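Local atomic coordinates of methyl-accepting/DNA response regulator (Bacillus cereus, PDB entry 3D6W), a protein that probably binds DNA through its LytTR domain, the part present here, as the output end of a phosphorelay response regulator. Residues I72-L85 with V95-F109. Residues are numbered along the deposited sequence; the frame is centred on the assembly and turned at random.
With MG (magnesium ion), chain C; FMT (formic acid), chain E.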
loop_
_atom_site.group_PDB
_atom_site.type_symbol
_atom_site.label_atom_id
_atom_site.label_comp_id
_atom_site.label_asym_id
_atom_site.label_seq_id
_atom_site.Cartn_x
_atom_site.Cartn_y
_atom_site.Cartn_z
ATOM N N ILE A 72 4.507 10.680 -14.112
ATOM C CA ILE A 72 4.063 11.546 -15.207
ATOM C C ILE A 72 3.212 12.642 -14.610
ATOM O O ILE A 72 2.246 12.364 -13.869
ATOM C CB ILE A 72 3.243 10.816 -16.317
ATOM C CG1 ILE A 72 4.126 9.813 -17.070
ATOM C CG2 ILE A 72 2.637 11.830 -17.335
ATOM C CD1 ILE A 72 3.401 8.929 -18.030
ATOM N N LYS A 73 3.547 13.881 -14.952
ATOM C CA LYS A 73 2.698 15.006 -14.599
ATOM C C LYS A 73 1.609 15.265 -15.681
ATOM O O LYS A 73 0.414 15.363 -15.343
ATOM C CB LYS A 73 3.551 16.241 -14.344
ATOM C CG LYS A 73 2.750 17.476 -14.024
ATOM C CD LYS A 73 3.639 18.546 -13.441
ATOM C CE LYS A 73 3.475 19.864 -14.164
ATOM N NZ LYS A 73 2.381 20.648 -13.509
ATOM N N ALA A 74 2.011 15.333 -16.949
ATOM C CA ALA A 74 1.084 15.622 -18.052
ATOM C C ALA A 74 1.595 14.974 -19.327
ATOM O O ALA A 74 2.814 14.797 -19.494
ATOM C CB ALA A 74 0.899 17.149 -18.280
ATOM N N ILE A 75 0.646 14.607 -20.197
ATOM C CA ILE A 75 0.891 14.033 -21.507
ATOM C C ILE A 75 0.421 15.068 -22.548
ATOM O O ILE A 75 -0.738 15.495 -22.537
ATOM C CB ILE A 75 0.105 12.709 -21.746
ATOM C CG1 ILE A 75 0.364 11.686 -20.625
ATOM C CG2 ILE A 75 0.386 12.163 -23.173
ATOM C CD1 ILE A 75 -0.643 10.478 -20.572
ATOM N N TYR A 76 1.334 15.434 -23.446
ATOM C CA TYR A 76 1.096 16.421 -24.507
ATOM C C TYR A 76 1.187 15.796 -25.850
ATOM O O TYR A 76 2.072 14.998 -26.090
ATOM C CB TYR A 76 2.165 17.527 -24.444
ATOM C CG TYR A 76 2.021 18.357 -23.197
ATOM C CD1 TYR A 76 0.947 19.240 -23.073
ATOM C CD2 TYR A 76 2.925 18.258 -22.146
ATOM C CE1 TYR A 76 0.750 19.979 -21.951
ATOM C CE2 TYR A 76 2.752 19.046 -21.000
ATOM C CZ TYR A 76 1.657 19.899 -20.912
ATOM O OH TYR A 76 1.412 20.686 -19.792
ATOM N N PRO A 77 0.267 16.151 -26.745
ATOM C CA PRO A 77 0.466 15.715 -28.133
ATOM C C PRO A 77 1.390 16.701 -28.804
ATOM O O PRO A 77 0.927 17.688 -29.299
ATOM C CB PRO A 77 -0.954 15.729 -28.726
ATOM C CG PRO A 77 -1.726 16.722 -27.882
ATOM C CD PRO A 77 -0.982 16.915 -26.561
ATOM N N ASP A 78 2.693 16.450 -28.774
ATOM C CA ASP A 78 3.676 17.495 -29.149
ATOM C C ASP A 78 3.714 17.681 -30.668
ATOM O O ASP A 78 4.018 18.752 -31.157
ATOM C CB ASP A 78 5.075 17.222 -28.552
ATOM C CG ASP A 78 5.675 15.894 -29.001
ATOM O OD1 ASP A 78 4.948 14.892 -29.093
ATOM O OD2 ASP A 78 6.902 15.840 -29.234
ATOM N N THR A 79 3.379 16.609 -31.379
ATOM C CA THR A 79 3.218 16.606 -32.813
ATOM C C THR A 79 2.013 15.702 -33.117
ATOM O O THR A 79 1.348 15.187 -32.214
ATOM C CB THR A 79 4.493 16.091 -33.511
ATOM O OG1 THR A 79 4.538 14.658 -33.461
ATOM C CG2 THR A 79 5.744 16.684 -32.858
ATOM N N HIS A 80 1.713 15.507 -34.389
ATOM C CA HIS A 80 0.519 14.755 -34.747
ATOM C C HIS A 80 0.716 13.247 -34.559
ATOM O O HIS A 80 -0.259 12.509 -34.416
ATOM C CB HIS A 80 0.134 15.077 -36.192
ATOM C CG HIS A 80 1.179 14.687 -37.198
ATOM N ND1 HIS A 80 1.090 13.524 -37.954
ATOM C CD2 HIS A 80 2.334 15.298 -37.571
ATOM C CE1 HIS A 80 2.150 13.443 -38.748
ATOM N NE2 HIS A 80 2.920 14.508 -38.536
ATOM N N SER A 81 1.980 12.789 -34.532
ATOM C CA SER A 81 2.297 11.333 -34.418
ATOM C C SER A 81 2.915 10.861 -33.062
ATOM O O SER A 81 2.992 9.681 -32.807
ATOM C CB SER A 81 3.234 10.944 -35.554
ATOM O OG SER A 81 4.341 11.832 -35.565
ATOM N N THR A 82 3.344 11.789 -32.211
ATOM C CA THR A 82 4.067 11.479 -30.971
ATOM C C THR A 82 3.407 12.163 -29.762
ATOM O O THR A 82 2.544 13.059 -29.919
ATOM C CB THR A 82 5.518 12.020 -31.025
ATOM O OG1 THR A 82 5.454 13.419 -31.237
ATOM C CG2 THR A 82 6.346 11.399 -32.124
ATOM N N PHE A 83 3.837 11.750 -28.554
ATOM C CA PHE A 83 3.568 12.495 -27.304
ATOM C C PHE A 83 4.862 12.905 -26.644
ATOM O O PHE A 83 5.928 12.379 -26.913
ATOM C CB PHE A 83 2.730 11.681 -26.302
ATOM C CG PHE A 83 1.430 11.151 -26.866
ATOM C CD1 PHE A 83 0.319 11.986 -27.006
ATOM C CD2 PHE A 83 1.309 9.810 -27.248
ATOM C CE1 PHE A 83 -0.870 11.508 -27.522
ATOM C CE2 PHE A 83 0.108 9.324 -27.750
ATOM C CZ PHE A 83 -0.974 10.182 -27.895
ATOM N N LEU A 84 4.746 13.866 -25.760
ATOM C CA LEU A 84 5.850 14.264 -24.953
ATOM C C LEU A 84 5.314 14.243 -23.543
ATOM O O LEU A 84 4.205 14.749 -23.294
ATOM C CB LEU A 84 6.284 15.676 -25.355
ATOM C CG LEU A 84 7.629 16.194 -24.984
ATOM C CD1 LEU A 84 8.696 15.079 -25.113
ATOM C CD2 LEU A 84 7.899 17.445 -25.886
ATOM N N LEU A 85 6.069 13.612 -22.639
ATOM C CA LEU A 85 5.653 13.443 -21.253
ATOM C C LEU A 85 6.377 14.457 -20.408
ATOM O O LEU A 85 7.585 14.535 -20.381
ATOM C CB LEU A 85 5.961 12.019 -20.747
ATOM C CG LEU A 85 5.532 10.865 -21.666
ATOM C CD1 LEU A 85 5.838 9.495 -21.054
ATOM C CD2 LEU A 85 4.070 11.027 -22.062
ATOM N N VAL A 95 7.318 9.893 -26.248
ATOM C CA VAL A 95 6.636 8.714 -26.745
ATOM C C VAL A 95 6.767 8.770 -28.274
ATOM O O VAL A 95 6.248 9.684 -28.921
ATOM C CB VAL A 95 5.123 8.640 -26.304
ATOM C CG1 VAL A 95 4.548 7.281 -26.642
ATOM C CG2 VAL A 95 4.955 8.959 -24.813
ATOM N N SER A 96 7.479 7.804 -28.850
ATOM C CA SER A 96 7.730 7.816 -30.248
ATOM C C SER A 96 6.488 7.424 -31.031
ATOM O O SER A 96 5.541 6.808 -30.503
ATOM C CB SER A 96 8.893 6.902 -30.576
ATOM O OG SER A 96 8.651 5.538 -30.308
ATOM N N GLN A 97 6.485 7.812 -32.300
ATOM C CA GLN A 97 5.460 7.445 -33.255
ATOM C C GLN A 97 5.148 5.964 -33.278
ATOM O O GLN A 97 4.016 5.593 -33.523
ATOM C CB GLN A 97 5.882 7.854 -34.666
ATOM C CG GLN A 97 5.008 7.331 -35.801
ATOM C CD GLN A 97 5.327 8.078 -37.089
ATOM O OE1 GLN A 97 4.436 8.635 -37.757
ATOM N NE2 GLN A 97 6.619 8.126 -37.430
ATOM N N SER A 98 6.150 5.127 -33.042
ATOM C CA SER A 98 5.984 3.721 -33.204
ATOM C C SER A 98 5.364 3.065 -31.949
ATOM O O SER A 98 4.732 1.997 -32.042
ATOM C CB SER A 98 7.302 3.098 -33.659
ATOM O OG SER A 98 7.898 2.306 -32.673
ATOM N N TYR A 99 5.507 3.730 -30.804
ATOM C CA TYR A 99 4.871 3.330 -29.551
ATOM C C TYR A 99 3.601 4.117 -29.188
ATOM O O TYR A 99 2.903 3.776 -28.228
ATOM C CB TYR A 99 5.871 3.486 -28.414
ATOM C CG TYR A 99 6.869 2.370 -28.361
ATOM C CD1 TYR A 99 7.991 2.376 -29.175
ATOM C CD2 TYR A 99 6.673 1.287 -27.529
ATOM C CE1 TYR A 99 8.896 1.363 -29.110
ATOM C CE2 TYR A 99 7.576 0.315 -27.456
ATOM C CZ TYR A 99 8.680 0.350 -28.231
ATOM O OH TYR A 99 9.555 -0.688 -28.168
ATOM N N ALA A 100 3.297 5.158 -29.941
ATOM C CA ALA A 100 2.251 6.082 -29.533
ATOM C C ALA A 100 0.870 5.404 -29.386
ATOM O O ALA A 100 0.141 5.730 -28.453
ATOM C CB ALA A 100 2.216 7.308 -30.477
ATOM N N SER A 101 0.516 4.444 -30.263
ATOM C CA SER A 101 -0.802 3.752 -30.128
ATOM C C SER A 101 -0.896 2.829 -28.951
ATOM O O SER A 101 -1.908 2.817 -28.262
ATOM C CB SER A 101 -1.181 2.951 -31.376
ATOM O OG SER A 101 -1.256 3.849 -32.479
ATOM N N TYR A 102 0.161 2.053 -28.746
ATOM C CA TYR A 102 0.287 1.153 -27.606
ATOM C C TYR A 102 0.225 1.999 -26.356
ATOM O O TYR A 102 -0.553 1.719 -25.464
ATOM C CB TYR A 102 1.598 0.349 -27.730
ATOM C CG TYR A 102 2.039 -0.463 -26.541
ATOM C CD1 TYR A 102 1.505 -1.711 -26.269
ATOM C CD2 TYR A 102 3.056 0.019 -25.702
ATOM C CE1 TYR A 102 1.948 -2.436 -25.148
ATOM C CE2 TYR A 102 3.510 -0.685 -24.607
ATOM C CZ TYR A 102 2.976 -1.909 -24.335
ATOM O OH TYR A 102 3.460 -2.563 -23.208
ATOM N N PHE A 103 0.984 3.092 -26.320
ATOM C CA PHE A 103 0.978 3.941 -25.138
ATOM C C PHE A 103 -0.445 4.427 -24.809
ATOM O O PHE A 103 -0.905 4.249 -23.709
ATOM C CB PHE A 103 1.954 5.120 -25.311
ATOM C CG PHE A 103 2.067 6.007 -24.106
ATOM C CD1 PHE A 103 2.908 5.661 -23.042
ATOM C CD2 PHE A 103 1.327 7.165 -24.009
ATOM C CE1 PHE A 103 3.038 6.465 -21.948
ATOM C CE2 PHE A 103 1.431 7.981 -22.917
ATOM C CZ PHE A 103 2.301 7.647 -21.886
ATOM N N ARG A 104 -1.138 5.047 -25.751
ATOM C CA ARG A 104 -2.448 5.616 -25.436
ATOM C C ARG A 104 -3.524 4.568 -25.165
ATOM O O ARG A 104 -4.427 4.792 -24.363
ATOM C CB ARG A 104 -2.897 6.594 -26.524
ATOM C CG ARG A 104 -3.503 5.966 -27.740
ATOM C CD ARG A 104 -3.841 6.982 -28.805
ATOM N NE ARG A 104 -4.696 8.032 -28.272
ATOM C CZ ARG A 104 -4.830 9.259 -28.773
ATOM N NH1 ARG A 104 -4.167 9.648 -29.846
ATOM N NH2 ARG A 104 -5.617 10.124 -28.167
ATOM N N LYS A 105 -3.410 3.414 -25.827
ATOM C CA LYS A 105 -4.324 2.289 -25.592
ATOM C C LYS A 105 -4.231 1.767 -24.137
ATOM O O LYS A 105 -5.243 1.597 -23.465
ATOM C CB LYS A 105 -4.068 1.145 -26.595
ATOM C CG LYS A 105 -5.007 1.133 -27.810
ATOM C CD LYS A 105 -4.445 0.229 -28.974
ATOM C CE LYS A 105 -5.492 -0.199 -30.088
ATOM N NZ LYS A 105 -6.235 -1.537 -29.847
ATOM N N LEU A 106 -3.009 1.525 -23.682
ATOM C CA LEU A 106 -2.741 1.060 -22.338
ATOM C C LEU A 106 -3.152 2.053 -21.281
ATOM O O LEU A 106 -3.525 1.654 -20.182
ATOM C CB LEU A 106 -1.260 0.673 -22.161
ATOM C CG LEU A 106 -1.076 -0.836 -22.330
ATOM C CD1 LEU A 106 -1.792 -1.382 -23.609
ATOM C CD2 LEU A 106 0.370 -1.269 -22.332
ATOM N N LEU A 107 -3.058 3.332 -21.593
ATOM C CA LEU A 107 -3.385 4.391 -20.641
ATOM C C LEU A 107 -4.845 4.853 -20.779
ATOM O O LEU A 107 -5.347 5.610 -19.962
ATOM C CB LEU A 107 -2.394 5.566 -20.780
ATOM C CG LEU A 107 -1.161 5.480 -19.865
ATOM C CD1 LEU A 107 -0.049 4.605 -20.432
ATOM C CD2 LEU A 107 -0.608 6.836 -19.612
ATOM N N GLY A 108 -5.516 4.407 -21.828
ATOM C CA GLY A 108 -6.940 4.611 -21.981
ATOM C C GLY A 108 -7.414 5.975 -22.446
ATOM O O GLY A 108 -8.487 6.387 -21.995
ATOM N N PHE A 109 -6.676 6.649 -23.357
ATOM C CA PHE A 109 -7.078 7.986 -23.873
ATOM C C PHE A 109 -7.057 8.176 -25.398
ATOM O O PHE A 109 -6.625 7.261 -26.097
ATOM C CB PHE A 109 -6.269 9.074 -23.199
ATOM C CG PHE A 109 -4.817 9.096 -23.578
ATOM C CD1 PHE A 109 -4.376 9.883 -24.611
ATOM C CD2 PHE A 109 -3.893 8.375 -22.862
ATOM C CE1 PHE A 109 -3.061 9.926 -24.927
ATOM C CE2 PHE A 109 -2.569 8.415 -23.195
ATOM C CZ PHE A 109 -2.149 9.196 -24.214
HETATM MG MG MG C . 1.591 12.222 -11.386
HETATM C C FMT E . 11.222 3.975 -31.706
HETATM O O1 FMT E . 10.744 4.616 -32.672
HETATM O O2 FMT E . 10.667 4.032 -30.588
HETATM O O HOH W 1 -0.046 13.107 -13.118
HETATM O O HOH W 2 -0.656 12.320 -10.196
#
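Phe83 turns its ring across with CG anti to its own carbonyl carbon (chi1 -54°), and Phe109 comes to meet it with CG between backbone N and carbonyl carbon (chi1 69°); the two side chains come from opposite directions. The edge of Phe109 points at the face of Phe83, an edge-to-face pair with centroids 5.3 Å apart and planes at 69°; Phe109 CE1 lies 3.6 Å from Phe83 CZ. At the rim of the Phe83 ring, in its plane, sits Ala100 O. The Arg104 side chain crosses that of Phe83 at about a right angle, and Phe83 CZ lies over one face of its guanidinium, 3.8 Å from Arg104 NH1. The guanidinium is steadied by a nearly straight bond of 3.0 Å from Arg104 NE to Phe109 O, which ties the residue after Gly108 back to the helix. This is the C-terminal part of the LytTR DNA-binding domain, where helix 100-107 packs against the three-stranded antiparallel sheet and stops in a Schellman motif with Gly108 as C-prime residue. Phe83 and Val95 form a hydrogen-bonded antiparallel pair, Val95 N giving the shorter bond (2.9 Å) to Phe83 O and Phe83 N returning one to Val95 O. On the same face, Val95 CG2 sits over the centre of the Phe103 ring and touches Leu85 CD2 at 3.6 Å. Ile75 CD1 reaches the edge of the Phe103 ring and also meets Leu107 CD2, 3.8 Å away. Ser81 O, in the loop between the two strands, receives a CA-H...O contact from Gln97 CA at 3.4 Å. Trp13 of a second subunit meets the Phe109 ring and packs on Arg104. At the start of strand 72-76, Ile72 O binds a magnesium ion together with two waters.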